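Local coordinates for protein DNA polymerase sliding clamp C (PDB 3AIZ) that encircles DNA as one subunit of a toroidal ring, tethering the catalytic subunit of DNA polymerase and other DNA-processing proteins to it during replication, at residues C[1-6]-C[55-61]; C[8-12]-C[81-87]; C[36-40]-C[118-122]; C[157-161]-C[188-192]. All blocks are in the same frame, centred on the assembly; numbering follows the deposited sequence.

Contact 1: residues C[1-6]-C[55-61]; sequences MRVKVI and YFEEYNV
R2 and K4 pair with N60 and E58 as antiparallel hydrogen-bonded pairs, and V3 faces Y59 between them as the non-hydrogen-bonded pair. The evidence is in the backbone bonds. R2 N reaches N60 O at 3.2 Å, and N60 N returns to R2 O at 3.0 Å. K4 N meets E58 O at 2.9 Å with a nearly straight N-H (163°). Past the regular strand, E57 N still bonds to K4 O at 3.2 Å.

Charge gathers on the face carrying R2, K4 and E58. R2 NH2 lies 3.0 Å from E58 OE1 in a salt bridge that meets the oxygen nearly along its C-O axis, although the guanidinium and carboxylate planes are turned 40° apart. The fully extended K4 chain runs alongside E57, and its NZ forms a second salt bridge with E57 OE1 at 3.3 Å.

The other face is apolar. V3 CG1 sits over one face of the F56 ring, Y55 CD2 lies over the opposite face, displaced toward the ring rim, and V5 CG2 comes in at the ring edge. V3 also sends its CG2 branch to Y59 CD1, 3.6 Å away, while F29 packs on both residues from strand 24-29. This is the antiparallel pairing of strand 2-5 with the outermost strand 58-60 in the five-stranded sheet of the PCNA N-terminal domain, whose apolar side meets F11 of helix 8-18.

Contact 2: residues C[8-12]-C[81-87]; sequences ADAFS and VTKNDSL
A8 and L87 meet through their beta carbons, with A8 CB 3.6 Å from L87 CB, so the first turn of helix 8-18 lies against strand 86-91 at L87. The same methyl also touches backbone, lying 3.7 Å from D85 O. Next to it, V81 points CG2 at the helix itself: the methyl stands 3.8 Å from A8 O and 3.9 Å from D9 CA, touching main chain more than side chain. The one salt bridge between the segments joins K83 and D9: K83 NZ donates to D9 OD2 at 3.2 Å. The lysine approaches on the syn side of the carboxylate, 31° out of its plane. Although K83 starts out pointing from the helix, the bend at chi2 (-68°) folds its chain back until the ammonium reaches D9. K210 supplies a further, long and weak ion pair to the same oxygen.

The second shell orders both partners. S12 OG turns back to bond D9 O at 2.6 Å, tying off a carbonyl within the helix turn that V81 covers. Across from it, T82 N is held by D85 OD2 at 2.8 Å, with an angle of 155° at the hydrogen; this bond closes the turn 82-85, which carries K83 and follows directly on V81. R107 forms a salt bridge with the same D85 oxygen.

Around these contacts, L78 of helix 71-78 touches both S12 and L87, L101 of strand 97-102 backs V81 and L87, and L87 pairs through its backbone with V5 of strand 2-5, placing helix 8-18 against the five-stranded sheet.

Contact 3: residues C[36-40]-C[118-122]; sequences IRGID and EIETP
R37 and I119 lie alongside in opposite senses, the arginine climbing out of its strand while the isoleucine reaches down to it. From R37 CB, the first torsion sets CG anti to the backbone N (chi1 176°), which carries the chain out toward residues 118-122. CG then lies 3.8 Å from both I119 CB and I119 CG2, so the aliphatic stem is in van der Waals contact with the branch point of its partner. CD comes next, 3.4 Å from I119 O, and there the chain bends, with chi3 at -60°. That bend brings the guanidinium round so that I119 O lies at its edge, close to its plane. At the tip, NH1 is 3.2 Å from T121 OG1, but the angle is too poor for a hydrogen bond. The stronger partner is on the neighbouring strand, where NH2 forms a salt bridge with D48.

The loop here is the interdomain connector of the PCNA fold, which joins the N- and C-terminal domains and runs across the outer surface of the sheet. Geometry supports this placement: R37 projects to the loop, whereas the preceding I36 packs on F15 and L18 of helix 8-18, on the other side of the strand.

I119 has further reach along that strand. Its CG1 passes over G38, 4.0 Å from the glycine CA. Its other branch, CG2, meets I39 CG2 at 4.1 Å, and F46 of strand 45-52 adds an aromatic neighbour for both I119 and P122.

Contact 4: residues C[157-161]-C[188-192]; sequences KAEGG and SEGGD
A158 and D192 lie with their CA atoms 4.9 Å apart and G161 and S188 with theirs 5.6 Å apart, and G160 (phi 66°) and G161 (phi 89°) take the left-handed backbone angles of a type I' turn.

Two polar side chains secure this turn, each bonding to its backbone. D192 places CG beside its own backbone N, which swings the carboxylate over the end of the strand; OD1 accepts from G160 N at 3.0 Å, on the syn side but out of the carboxylate plane. Its CB at the same time lies 3.3 Å from A158 O. From the other end of the segment, S188 OG donates to G161 O at 2.6 Å, the hydroxyl lying in the carbonyl plane. One bond thus takes a turn N-H and the other a turn C=O.

A158 packs its methyl on F130 of strand 130-135, and its backbone pairs with A193. The geometry is that of a tight two-residue beta-hairpin, linking strands 153-159 and 162-168, held against residues 188-192, where the chain passes from the edge strand 187-190 of one sheet to strand 193-198 of another in the C-terminal PCNA domain.

Contacts 1 and 2 form one continuous, partly buried region of the N-terminal domain: V5 and L87 join them as backbone neighbours in the same sheet, and F11 packs on Y55. Contact 1 relies on strand hydrogen bonds with surface salt bridges, whereas contact 2 sets a helix on the sheet mainly by apolar packing with one ion pair. Contacts 3 and 4 are surface contacts. The former lays a connecting loop on a strand with no hydrogen bond between its segments; the latter is polar, side chain to backbone. Both reach the nine-stranded sheet, but their centres are about 29 Å apart, and contact 4 lies about 40 Å from contact 1, centre to centre.

Contact 1: residues C[1-6]-C[55-61]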
loop_
_atom_site.group_PDB
_atom_site.type_symbol
_atom_site.label_atom_id
_atom_site.label_comp_id
_atom_site.label_asym_id
_atom_site.label_seq_id
_atom_site.Cartn_x
_atom_site.Cartn_y
_atom_site.Cartn_z
ATOM N N MET C 1 -23.417 -26.676 37.576
ATOM C CA MET C 1 -24.418 -26.269 36.596
ATOM C C MET C 1 -23.998 -26.618 35.171
ATOM O O MET C 1 -22.850 -26.987 34.927
ATOM C CB MET C 1 -24.716 -24.771 36.718
ATOM C CG MET C 1 -23.512 -23.910 37.080
ATOM S SD MET C 1 -22.187 -23.953 35.857
ATOM C CE MET C 1 -23.060 -23.421 34.388
ATOM N N ARG C 2 -24.938 -26.501 34.237
ATOM C CA ARG C 2 -24.674 -26.810 32.835
ATOM C C ARG C 2 -25.408 -25.839 31.913
ATOM O O ARG C 2 -26.635 -25.759 31.930
ATOM C CB ARG C 2 -25.077 -28.251 32.518
ATOM C CG ARG C 2 -24.730 -28.699 31.107
ATOM C CD ARG C 2 -25.097 -30.158 30.887
ATOM N NE ARG C 2 -24.748 -30.618 29.546
ATOM C CZ ARG C 2 -25.546 -30.507 28.488
ATOM N NH1 ARG C 2 -25.146 -30.956 27.304
ATOM N NH2 ARG C 2 -26.742 -29.947 28.612
ATOM N N VAL C 3 -24.644 -25.110 31.105
ATOM C CA VAL C 3 -25.199 -24.082 30.233
ATOM C C VAL C 3 -24.709 -24.245 28.794
ATOM O O VAL C 3 -23.573 -24.658 28.561
ATOM C CB VAL C 3 -24.840 -22.672 30.747
ATOM C CG1 VAL C 3 -25.265 -21.613 29.752
ATOM C CG2 VAL C 3 -25.483 -22.422 32.103
ATOM N N LYS C 4 -25.569 -23.920 27.833
ATOM C CA LYS C 4 -25.224 -24.053 26.420
ATOM C C LYS C 4 -25.504 -22.777 25.628
ATOM O O LYS C 4 -26.611 -22.241 25.663
ATOM C CB LYS C 4 -25.976 -25.228 25.792
ATOM C CG LYS C 4 -25.750 -25.379 24.295
ATOM C CD LYS C 4 -26.608 -26.491 23.713
ATOM C CE LYS C 4 -26.378 -26.641 22.216
ATOM N NZ LYS C 4 -27.206 -27.735 21.634
ATOM N N VAL C 5 -24.491 -22.304 24.909
ATOM C CA VAL C 5 -24.624 -21.123 24.064
ATOM C C VAL C 5 -24.541 -21.514 22.596
ATOM O O VAL C 5 -23.698 -22.323 22.213
ATOM C CB VAL C 5 -23.513 -20.098 24.356
ATOM C CG1 VAL C 5 -23.600 -18.928 23.387
ATOM C CG2 VAL C 5 -23.595 -19.617 25.793
ATOM N N ILE C 6 -25.413 -20.940 21.773
ATOM C CA ILE C 6 -25.393 -21.224 20.342
ATOM C C ILE C 6 -24.434 -20.297 19.594
ATOM O O ILE C 6 -23.439 -20.751 19.031
ATOM C CB ILE C 6 -26.797 -21.143 19.719
ATOM C CG1 ILE C 6 -27.685 -22.258 20.276
ATOM C CG2 ILE C 6 -26.713 -21.245 18.204
ATOM C CD1 ILE C 6 -29.082 -22.280 19.694
ATOM N N TYR C 55 -31.153 -16.120 27.321
ATOM C CA TYR C 55 -30.080 -15.865 26.366
ATOM C C TYR C 55 -29.498 -17.178 25.860
ATOM O O TYR C 55 -29.080 -17.284 24.707
ATOM C CB TYR C 55 -28.982 -15.019 27.015
ATOM C CG TYR C 55 -27.783 -14.761 26.128
ATOM C CD1 TYR C 55 -27.711 -13.618 25.341
ATOM C CD2 TYR C 55 -26.720 -15.653 26.085
ATOM C CE1 TYR C 55 -26.618 -13.376 24.533
ATOM C CE2 TYR C 55 -25.622 -15.419 25.280
ATOM C CZ TYR C 55 -25.577 -14.278 24.506
ATOM O OH TYR C 55 -24.486 -14.039 23.703
ATOM N N PHE C 56 -29.476 -18.178 26.735
ATOM C CA PHE C 56 -28.926 -19.482 26.401
ATOM C C PHE C 56 -29.999 -20.393 25.824
ATOM O O PHE C 56 -31.187 -20.226 26.106
ATOM C CB PHE C 56 -28.323 -20.136 27.646
ATOM C CG PHE C 56 -27.368 -19.252 28.395
ATOM C CD1 PHE C 56 -26.064 -19.093 27.959
ATOM C CD2 PHE C 56 -27.773 -18.585 29.536
ATOM C CE1 PHE C 56 -25.181 -18.286 28.650
ATOM C CE2 PHE C 56 -26.897 -17.775 30.231
ATOM C CZ PHE C 56 -25.599 -17.625 29.786
ATOM N N GLU C 57 -29.577 -21.359 25.014
ATOM C CA GLU C 57 -30.490 -22.372 24.503
ATOM C C GLU C 57 -30.837 -23.346 25.623
ATOM O O GLU C 57 -31.971 -23.815 25.726
ATOM C CB GLU C 57 -29.865 -23.124 23.328
ATOM C CG GLU C 57 -30.762 -24.197 22.738
ATOM C CD GLU C 57 -30.053 -25.048 21.703
ATOM O OE1 GLU C 57 -28.847 -24.820 21.470
ATOM O OE2 GLU C 57 -30.700 -25.947 21.124
ATOM N N GLU C 58 -29.848 -23.644 26.461
ATOM C CA GLU C 58 -30.048 -24.508 27.617
ATOM C C GLU C 58 -29.438 -23.868 28.856
ATOM O O GLU C 58 -28.286 -23.436 28.837
ATOM C CB GLU C 58 -29.425 -25.886 27.381
ATOM C CG GLU C 58 -30.050 -26.670 26.237
ATOM C CD GLU C 58 -29.394 -28.024 26.029
ATOM O OE1 GLU C 58 -28.486 -28.376 26.813
ATOM O OE2 GLU C 58 -29.786 -28.736 25.080
ATOM N N TYR C 59 -30.217 -23.806 29.932
ATOM C CA TYR C 59 -29.751 -23.218 31.180
ATOM C C TYR C 59 -30.211 -24.057 32.366
ATOM O O TYR C 59 -31.392 -24.065 32.710
ATOM C CB TYR C 59 -30.263 -21.782 31.318
ATOM C CG TYR C 59 -29.570 -20.985 32.400
ATOM C CD1 TYR C 59 -28.409 -20.273 32.128
ATOM C CD2 TYR C 59 -30.076 -20.944 33.693
ATOM C CE1 TYR C 59 -27.771 -19.544 33.112
ATOM C CE2 TYR C 59 -29.443 -20.216 34.683
ATOM C CZ TYR C 59 -28.291 -19.519 34.387
ATOM O OH TYR C 59 -27.657 -18.794 35.369
ATOM N N ASN C 60 -29.271 -24.761 32.986
ATOM C CA ASN C 60 -29.594 -25.647 34.097
ATOM C C ASN C 60 -28.789 -25.328 35.352
ATOM O O ASN C 60 -27.728 -25.907 35.584
ATOM C CB ASN C 60 -29.378 -27.108 33.691
ATOM C CG ASN C 60 -29.762 -28.083 34.789
ATOM O OD1 ASN C 60 -30.380 -27.704 35.786
ATOM N ND2 ASN C 60 -29.399 -29.348 34.609
ATOM N N VAL C 61 -29.301 -24.404 36.159
ATOM C CA VAL C 61 -28.653 -24.040 37.414
ATOM C C VAL C 61 -29.609 -24.231 38.585
ATOM O O VAL C 61 -30.531 -23.439 38.778
ATOM C CB VAL C 61 -28.167 -22.581 37.399
ATOM C CG1 VAL C 61 -27.487 -22.236 38.716
ATOM C CG2 VAL C 61 -27.226 -22.347 36.230
#

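Contact 2: residues C[8-12]-C[81-87]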
loop_
_atom_site.group_PDB
_atom_site.type_symbol
_atom_site.label_atom_id
_atom_site.label_comp_id
_atom_site.label_asym_id
_atom_site.label_seq_id
_atom_site.Cartn_x
_atom_site.Cartn_y
_atom_site.Cartn_z
ATOM N N ALA C 8 -21.768 -18.693 19.973
ATOM C CA ALA C 8 -20.622 -18.574 20.867
ATOM C C ALA C 8 -19.585 -17.585 20.347
ATOM O O ALA C 8 -18.713 -17.142 21.094
ATOM C CB ALA C 8 -19.987 -19.937 21.101
ATOM N N ASP C 9 -19.680 -17.242 19.067
ATOM C CA ASP C 9 -18.744 -16.299 18.464
ATOM C C ASP C 9 -18.909 -14.914 19.081
ATOM O O ASP C 9 -17.938 -14.293 19.516
ATOM C CB ASP C 9 -18.946 -16.225 16.950
ATOM C CG ASP C 9 -17.894 -15.374 16.262
ATOM O OD1 ASP C 9 -16.717 -15.433 16.675
ATOM O OD2 ASP C 9 -18.242 -14.650 15.306
ATOM N N ALA C 10 -20.147 -14.432 19.113
ATOM C CA ALA C 10 -20.446 -13.143 19.719
ATOM C C ALA C 10 -20.243 -13.226 21.227
ATOM O O ALA C 10 -19.641 -12.341 21.834
ATOM C CB ALA C 10 -21.871 -12.724 19.395
ATOM N N PHE C 11 -20.742 -14.307 21.815
ATOM C CA PHE C 11 -20.638 -14.534 23.251
ATOM C C PHE C 11 -19.208 -14.358 23.762
ATOM O O PHE C 11 -18.992 -13.837 24.854
ATOM C CB PHE C 11 -21.152 -15.933 23.597
ATOM C CG PHE C 11 -21.138 -16.243 25.066
ATOM C CD1 PHE C 11 -22.216 -15.909 25.869
ATOM C CD2 PHE C 11 -20.052 -16.879 25.643
ATOM C CE1 PHE C 11 -22.208 -16.197 27.219
ATOM C CE2 PHE C 11 -20.039 -17.170 26.994
ATOM C CZ PHE C 11 -21.118 -16.829 27.782
ATOM N N SER C 12 -18.236 -14.789 22.966
ATOM C CA SER C 12 -16.839 -14.733 23.380
ATOM C C SER C 12 -16.331 -13.298 23.501
ATOM O O SER C 12 -15.480 -13.003 24.340
ATOM C CB SER C 12 -15.956 -15.522 22.411
ATOM O OG SER C 12 -15.955 -14.931 21.123
ATOM N N VAL C 81 -13.219 -20.276 18.835
ATOM C CA VAL C 81 -14.557 -20.661 18.397
ATOM C C VAL C 81 -14.816 -20.192 16.971
ATOM O O VAL C 81 -14.340 -19.135 16.556
ATOM C CB VAL C 81 -15.655 -20.102 19.325
ATOM C CG1 VAL C 81 -15.398 -20.520 20.764
ATOM C CG2 VAL C 81 -15.736 -18.589 19.208
ATOM N N THR C 82 -15.572 -20.989 16.223
ATOM C CA THR C 82 -15.918 -20.648 14.852
ATOM C C THR C 82 -17.343 -20.114 14.779
ATOM O O THR C 82 -17.977 -19.866 15.806
ATOM C CB THR C 82 -15.791 -21.865 13.922
ATOM O OG1 THR C 82 -16.740 -22.866 14.308
ATOM C CG2 THR C 82 -14.389 -22.446 13.998
ATOM N N LYS C 83 -17.843 -19.937 13.561
ATOM C CA LYS C 83 -19.199 -19.444 13.353
ATOM C C LYS C 83 -20.229 -20.504 13.728
ATOM O O LYS C 83 -21.282 -20.192 14.283
ATOM C CB LYS C 83 -19.395 -19.020 11.897
ATOM C CG LYS C 83 -18.447 -17.927 11.425
ATOM C CD LYS C 83 -18.734 -16.602 12.113
ATOM C CE LYS C 83 -17.876 -15.487 11.535
ATOM N NZ LYS C 83 -18.212 -14.161 12.129
ATOM N N ASN C 84 -19.915 -21.759 13.422
ATOM C CA ASN C 84 -20.838 -22.864 13.662
ATOM C C ASN C 84 -20.485 -23.690 14.898
ATOM O O ASN C 84 -20.795 -24.880 14.969
ATOM C CB ASN C 84 -20.923 -23.765 12.427
ATOM C CG ASN C 84 -19.566 -24.291 11.992
ATOM O OD1 ASN C 84 -18.878 -24.973 12.753
ATOM N ND2 ASN C 84 -19.177 -23.979 10.760
ATOM N N ASP C 85 -19.834 -23.053 15.866
ATOM C CA ASP C 85 -19.485 -23.712 17.119
ATOM C C ASP C 85 -20.525 -23.439 18.195
ATOM O O ASP C 85 -20.939 -22.298 18.391
ATOM C CB ASP C 85 -18.116 -23.242 17.614
ATOM C CG ASP C 85 -16.988 -24.123 17.132
ATOM O OD1 ASP C 85 -17.238 -25.318 16.864
ATOM O OD2 ASP C 85 -15.848 -23.624 17.030
ATOM N N SER C 86 -20.946 -24.492 18.886
ATOM C CA SER C 86 -21.802 -24.345 20.054
ATOM C C SER C 86 -20.940 -24.477 21.304
ATOM O O SER C 86 -19.985 -25.251 21.324
ATOM C CB SER C 86 -22.915 -25.394 20.052
ATOM O OG SER C 86 -22.385 -26.709 20.040
ATOM N N LEU C 87 -21.271 -23.718 22.341
ATOM C CA LEU C 87 -20.448 -23.692 23.545
ATOM C C LEU C 87 -21.170 -24.279 24.754
ATOM O O LEU C 87 -22.380 -24.124 24.902
ATOM C CB LEU C 87 -19.983 -22.264 23.838
ATOM C CG LEU C 87 -19.001 -22.077 24.994
ATOM C CD1 LEU C 87 -17.903 -21.104 24.605
ATOM C CD2 LEU C 87 -19.721 -21.611 26.250
#

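Contact 3: residues C[36-40]-C[118-122]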
loop_
_atom_site.group_PDB
_atom_site.type_symbol
_atom_site.label_atom_id
_atom_site.label_comp_id
_atom_site.label_asym_id
_atom_site.label_seq_id
_atom_site.Cartn_x
_atom_site.Cartn_y
_atom_site.Cartn_z
ATOM N N ILE C 36 -22.206 -11.317 35.960
ATOM C CA ILE C 36 -20.772 -11.073 35.971
ATOM C C ILE C 36 -20.521 -9.645 36.419
ATOM O O ILE C 36 -21.144 -8.712 35.919
ATOM C CB ILE C 36 -20.144 -11.286 34.584
ATOM C CG1 ILE C 36 -20.449 -12.693 34.069
ATOM C CG2 ILE C 36 -18.644 -11.045 34.637
ATOM C CD1 ILE C 36 -20.001 -12.925 32.649
ATOM N N ARG C 37 -19.608 -9.479 37.366
ATOM C CA ARG C 37 -19.364 -8.173 37.956
ATOM C C ARG C 37 -17.894 -8.006 38.307
ATOM O O ARG C 37 -17.318 -8.838 39.006
ATOM C CB ARG C 37 -20.233 -7.998 39.201
ATOM C CG ARG C 37 -19.992 -6.715 39.962
ATOM C CD ARG C 37 -21.022 -6.545 41.064
ATOM N NE ARG C 37 -22.381 -6.494 40.531
ATOM C CZ ARG C 37 -23.462 -6.263 41.269
ATOM N NH1 ARG C 37 -23.343 -6.060 42.574
ATOM N NH2 ARG C 37 -24.662 -6.234 40.702
ATOM N N GLY C 38 -17.292 -6.929 37.816
ATOM C CA GLY C 38 -15.891 -6.657 38.077
ATOM C C GLY C 38 -15.587 -5.176 38.158
ATOM O O GLY C 38 -16.448 -4.339 37.888
ATOM N N ILE C 39 -14.354 -4.852 38.531
ATOM C CA ILE C 39 -13.922 -3.464 38.623
ATOM C C ILE C 39 -12.422 -3.354 38.361
ATOM O O ILE C 39 -11.618 -4.029 39.002
ATOM C CB ILE C 39 -14.270 -2.856 39.998
ATOM C CG1 ILE C 39 -13.846 -1.388 40.064
ATOM C CG2 ILE C 39 -13.626 -3.655 41.121
ATOM C CD1 ILE C 39 -14.164 -0.728 41.388
ATOM N N ASP C 40 -12.052 -2.508 37.405
ATOM C CA ASP C 40 -10.652 -2.361 37.014
ATOM C C ASP C 40 -9.781 -1.884 38.176
ATOM O O ASP C 40 -10.282 -1.293 39.131
ATOM C CB ASP C 40 -10.521 -1.424 35.807
ATOM C CG ASP C 40 -11.110 -0.050 36.062
ATOM O OD1 ASP C 40 -11.580 0.204 37.191
ATOM O OD2 ASP C 40 -11.101 0.779 35.128
ATOM N N GLU C 118 -15.382 -10.399 46.047
ATOM C CA GLU C 118 -16.741 -9.891 45.932
ATOM C C GLU C 118 -16.684 -8.409 45.588
ATOM O O GLU C 118 -15.990 -7.636 46.250
ATOM C CB GLU C 118 -17.509 -10.098 47.239
ATOM C CG GLU C 118 -17.709 -11.556 47.621
ATOM C CD GLU C 118 -18.449 -11.716 48.937
ATOM O OE1 GLU C 118 -18.729 -10.687 49.590
ATOM O OE2 GLU C 118 -18.749 -12.869 49.317
ATOM N N ILE C 119 -17.405 -8.016 44.544
ATOM C CA ILE C 119 -17.396 -6.628 44.105
ATOM C C ILE C 119 -18.631 -5.882 44.600
ATOM O O ILE C 119 -19.760 -6.213 44.238
ATOM C CB ILE C 119 -17.292 -6.507 42.568
ATOM C CG1 ILE C 119 -15.993 -7.138 42.060
ATOM C CG2 ILE C 119 -17.356 -5.050 42.144
ATOM C CD1 ILE C 119 -16.027 -8.650 41.975
ATOM N N GLU C 120 -18.403 -4.874 45.436
ATOM C CA GLU C 120 -19.485 -4.065 45.985
ATOM C C GLU C 120 -19.917 -2.985 44.999
ATOM O O GLU C 120 -19.080 -2.352 44.354
ATOM C CB GLU C 120 -19.043 -3.423 47.303
ATOM C CG GLU C 120 -20.053 -2.460 47.902
ATOM C CD GLU C 120 -19.572 -1.853 49.207
ATOM O OE1 GLU C 120 -18.631 -2.412 49.812
ATOM O OE2 GLU C 120 -20.136 -0.820 49.628
ATOM N N THR C 121 -21.227 -2.781 44.884
ATOM C CA THR C 121 -21.771 -1.753 44.001
ATOM C C THR C 121 -21.327 -0.359 44.435
ATOM O O THR C 121 -21.569 0.049 45.570
ATOM C CB THR C 121 -23.308 -1.806 43.948
ATOM O OG1 THR C 121 -23.723 -3.017 43.303
ATOM C CG2 THR C 121 -23.856 -0.613 43.178
ATOM N N PRO C 122 -20.671 0.375 43.523
ATOM C CA PRO C 122 -20.072 1.684 43.808
ATOM C C PRO C 122 -21.103 2.789 44.018
ATOM O O PRO C 122 -20.865 3.699 44.813
ATOM C CB PRO C 122 -19.253 1.980 42.542
ATOM C CG PRO C 122 -19.134 0.668 41.826
ATOM C CD PRO C 122 -20.391 -0.065 42.148
#

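Contact 4: residues C[157-161]-C[188-192]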
loop_
_atom_site.group_PDB
_atom_site.type_symbol
_atom_site.label_atom_id
_atom_site.label_comp_id
_atom_site.label_asym_id
_atom_site.label_seq_id
_atom_site.Cartn_x
_atom_site.Cartn_y
_atom_site.Cartn_z
ATOM N N LYS C 157 -20.881 15.518 25.581
ATOM C CA LYS C 157 -21.695 16.718 25.721
ATOM C C LYS C 157 -23.045 16.567 25.032
ATOM O O LYS C 157 -23.117 16.230 23.851
ATOM C CB LYS C 157 -20.948 17.936 25.174
ATOM C CG LYS C 157 -21.694 19.253 25.316
ATOM C CD LYS C 157 -20.756 20.430 25.102
ATOM C CE LYS C 157 -21.507 21.751 25.083
ATOM N NZ LYS C 157 -22.376 21.873 23.879
ATOM N N ALA C 158 -24.113 16.815 25.780
ATOM C CA ALA C 158 -25.461 16.751 25.234
ATOM C C ALA C 158 -26.043 18.153 25.086
ATOM O O ALA C 158 -26.075 18.926 26.042
ATOM C CB ALA C 158 -26.349 15.890 26.116
ATOM N N GLU C 159 -26.499 18.475 23.880
ATOM C CA GLU C 159 -27.070 19.787 23.602
ATOM C C GLU C 159 -28.206 19.692 22.588
ATOM O O GLU C 159 -27.998 19.275 21.447
ATOM C CB GLU C 159 -25.990 20.743 23.095
ATOM C CG GLU C 159 -26.473 22.168 22.873
ATOM C CD GLU C 159 -25.352 23.109 22.469
ATOM O OE1 GLU C 159 -24.602 22.778 21.525
ATOM O OE2 GLU C 159 -25.223 24.183 23.096
ATOM N N GLY C 160 -29.405 20.079 23.011
ATOM C CA GLY C 160 -30.567 20.060 22.140
ATOM C C GLY C 160 -30.970 18.655 21.735
ATOM O O GLY C 160 -31.585 18.453 20.688
ATOM N N GLY C 161 -30.617 17.680 22.565
ATOM C CA GLY C 161 -30.960 16.295 22.301
ATOM C C GLY C 161 -29.917 15.577 21.467
ATOM O O GLY C 161 -30.083 14.408 21.125
ATOM N N SER C 188 -33.435 10.216 22.047
ATOM C CA SER C 188 -32.829 11.028 23.097
ATOM C C SER C 188 -33.807 11.304 24.230
ATOM O O SER C 188 -35.018 11.342 24.020
ATOM C CB SER C 188 -32.321 12.351 22.526
ATOM O OG SER C 188 -31.253 12.135 21.627
ATOM N N GLU C 189 -33.270 11.501 25.429
ATOM C CA GLU C 189 -34.081 11.815 26.599
ATOM C C GLU C 189 -33.370 12.814 27.503
ATOM O O GLU C 189 -32.158 13.006 27.400
ATOM C CB GLU C 189 -34.401 10.546 27.391
ATOM C CG GLU C 189 -35.274 9.547 26.656
ATOM C CD GLU C 189 -35.557 8.310 27.484
ATOM O OE1 GLU C 189 -35.028 8.216 28.613
ATOM O OE2 GLU C 189 -36.308 7.432 27.007
ATOM N N GLY C 190 -34.132 13.445 28.391
ATOM C CA GLY C 190 -33.571 14.381 29.348
ATOM C C GLY C 190 -33.101 15.673 28.710
ATOM O O GLY C 190 -33.418 15.959 27.556
ATOM N N GLY C 191 -32.336 16.452 29.466
ATOM C CA GLY C 191 -31.873 17.744 28.997
ATOM C C GLY C 191 -30.397 17.775 28.660
ATOM O O GLY C 191 -29.793 16.747 28.360
ATOM N N ASP C 192 -29.817 18.970 28.711
ATOM C CA ASP C 192 -28.415 19.161 28.367
ATOM C C ASP C 192 -27.491 18.714 29.493
ATOM O O ASP C 192 -27.819 18.846 30.672
ATOM C CB ASP C 192 -28.150 20.627 28.018
ATOM C CG ASP C 192 -28.903 21.079 26.777
ATOM O OD1 ASP C 192 -29.378 20.207 26.017
ATOM O OD2 ASP C 192 -29.015 22.305 26.561
#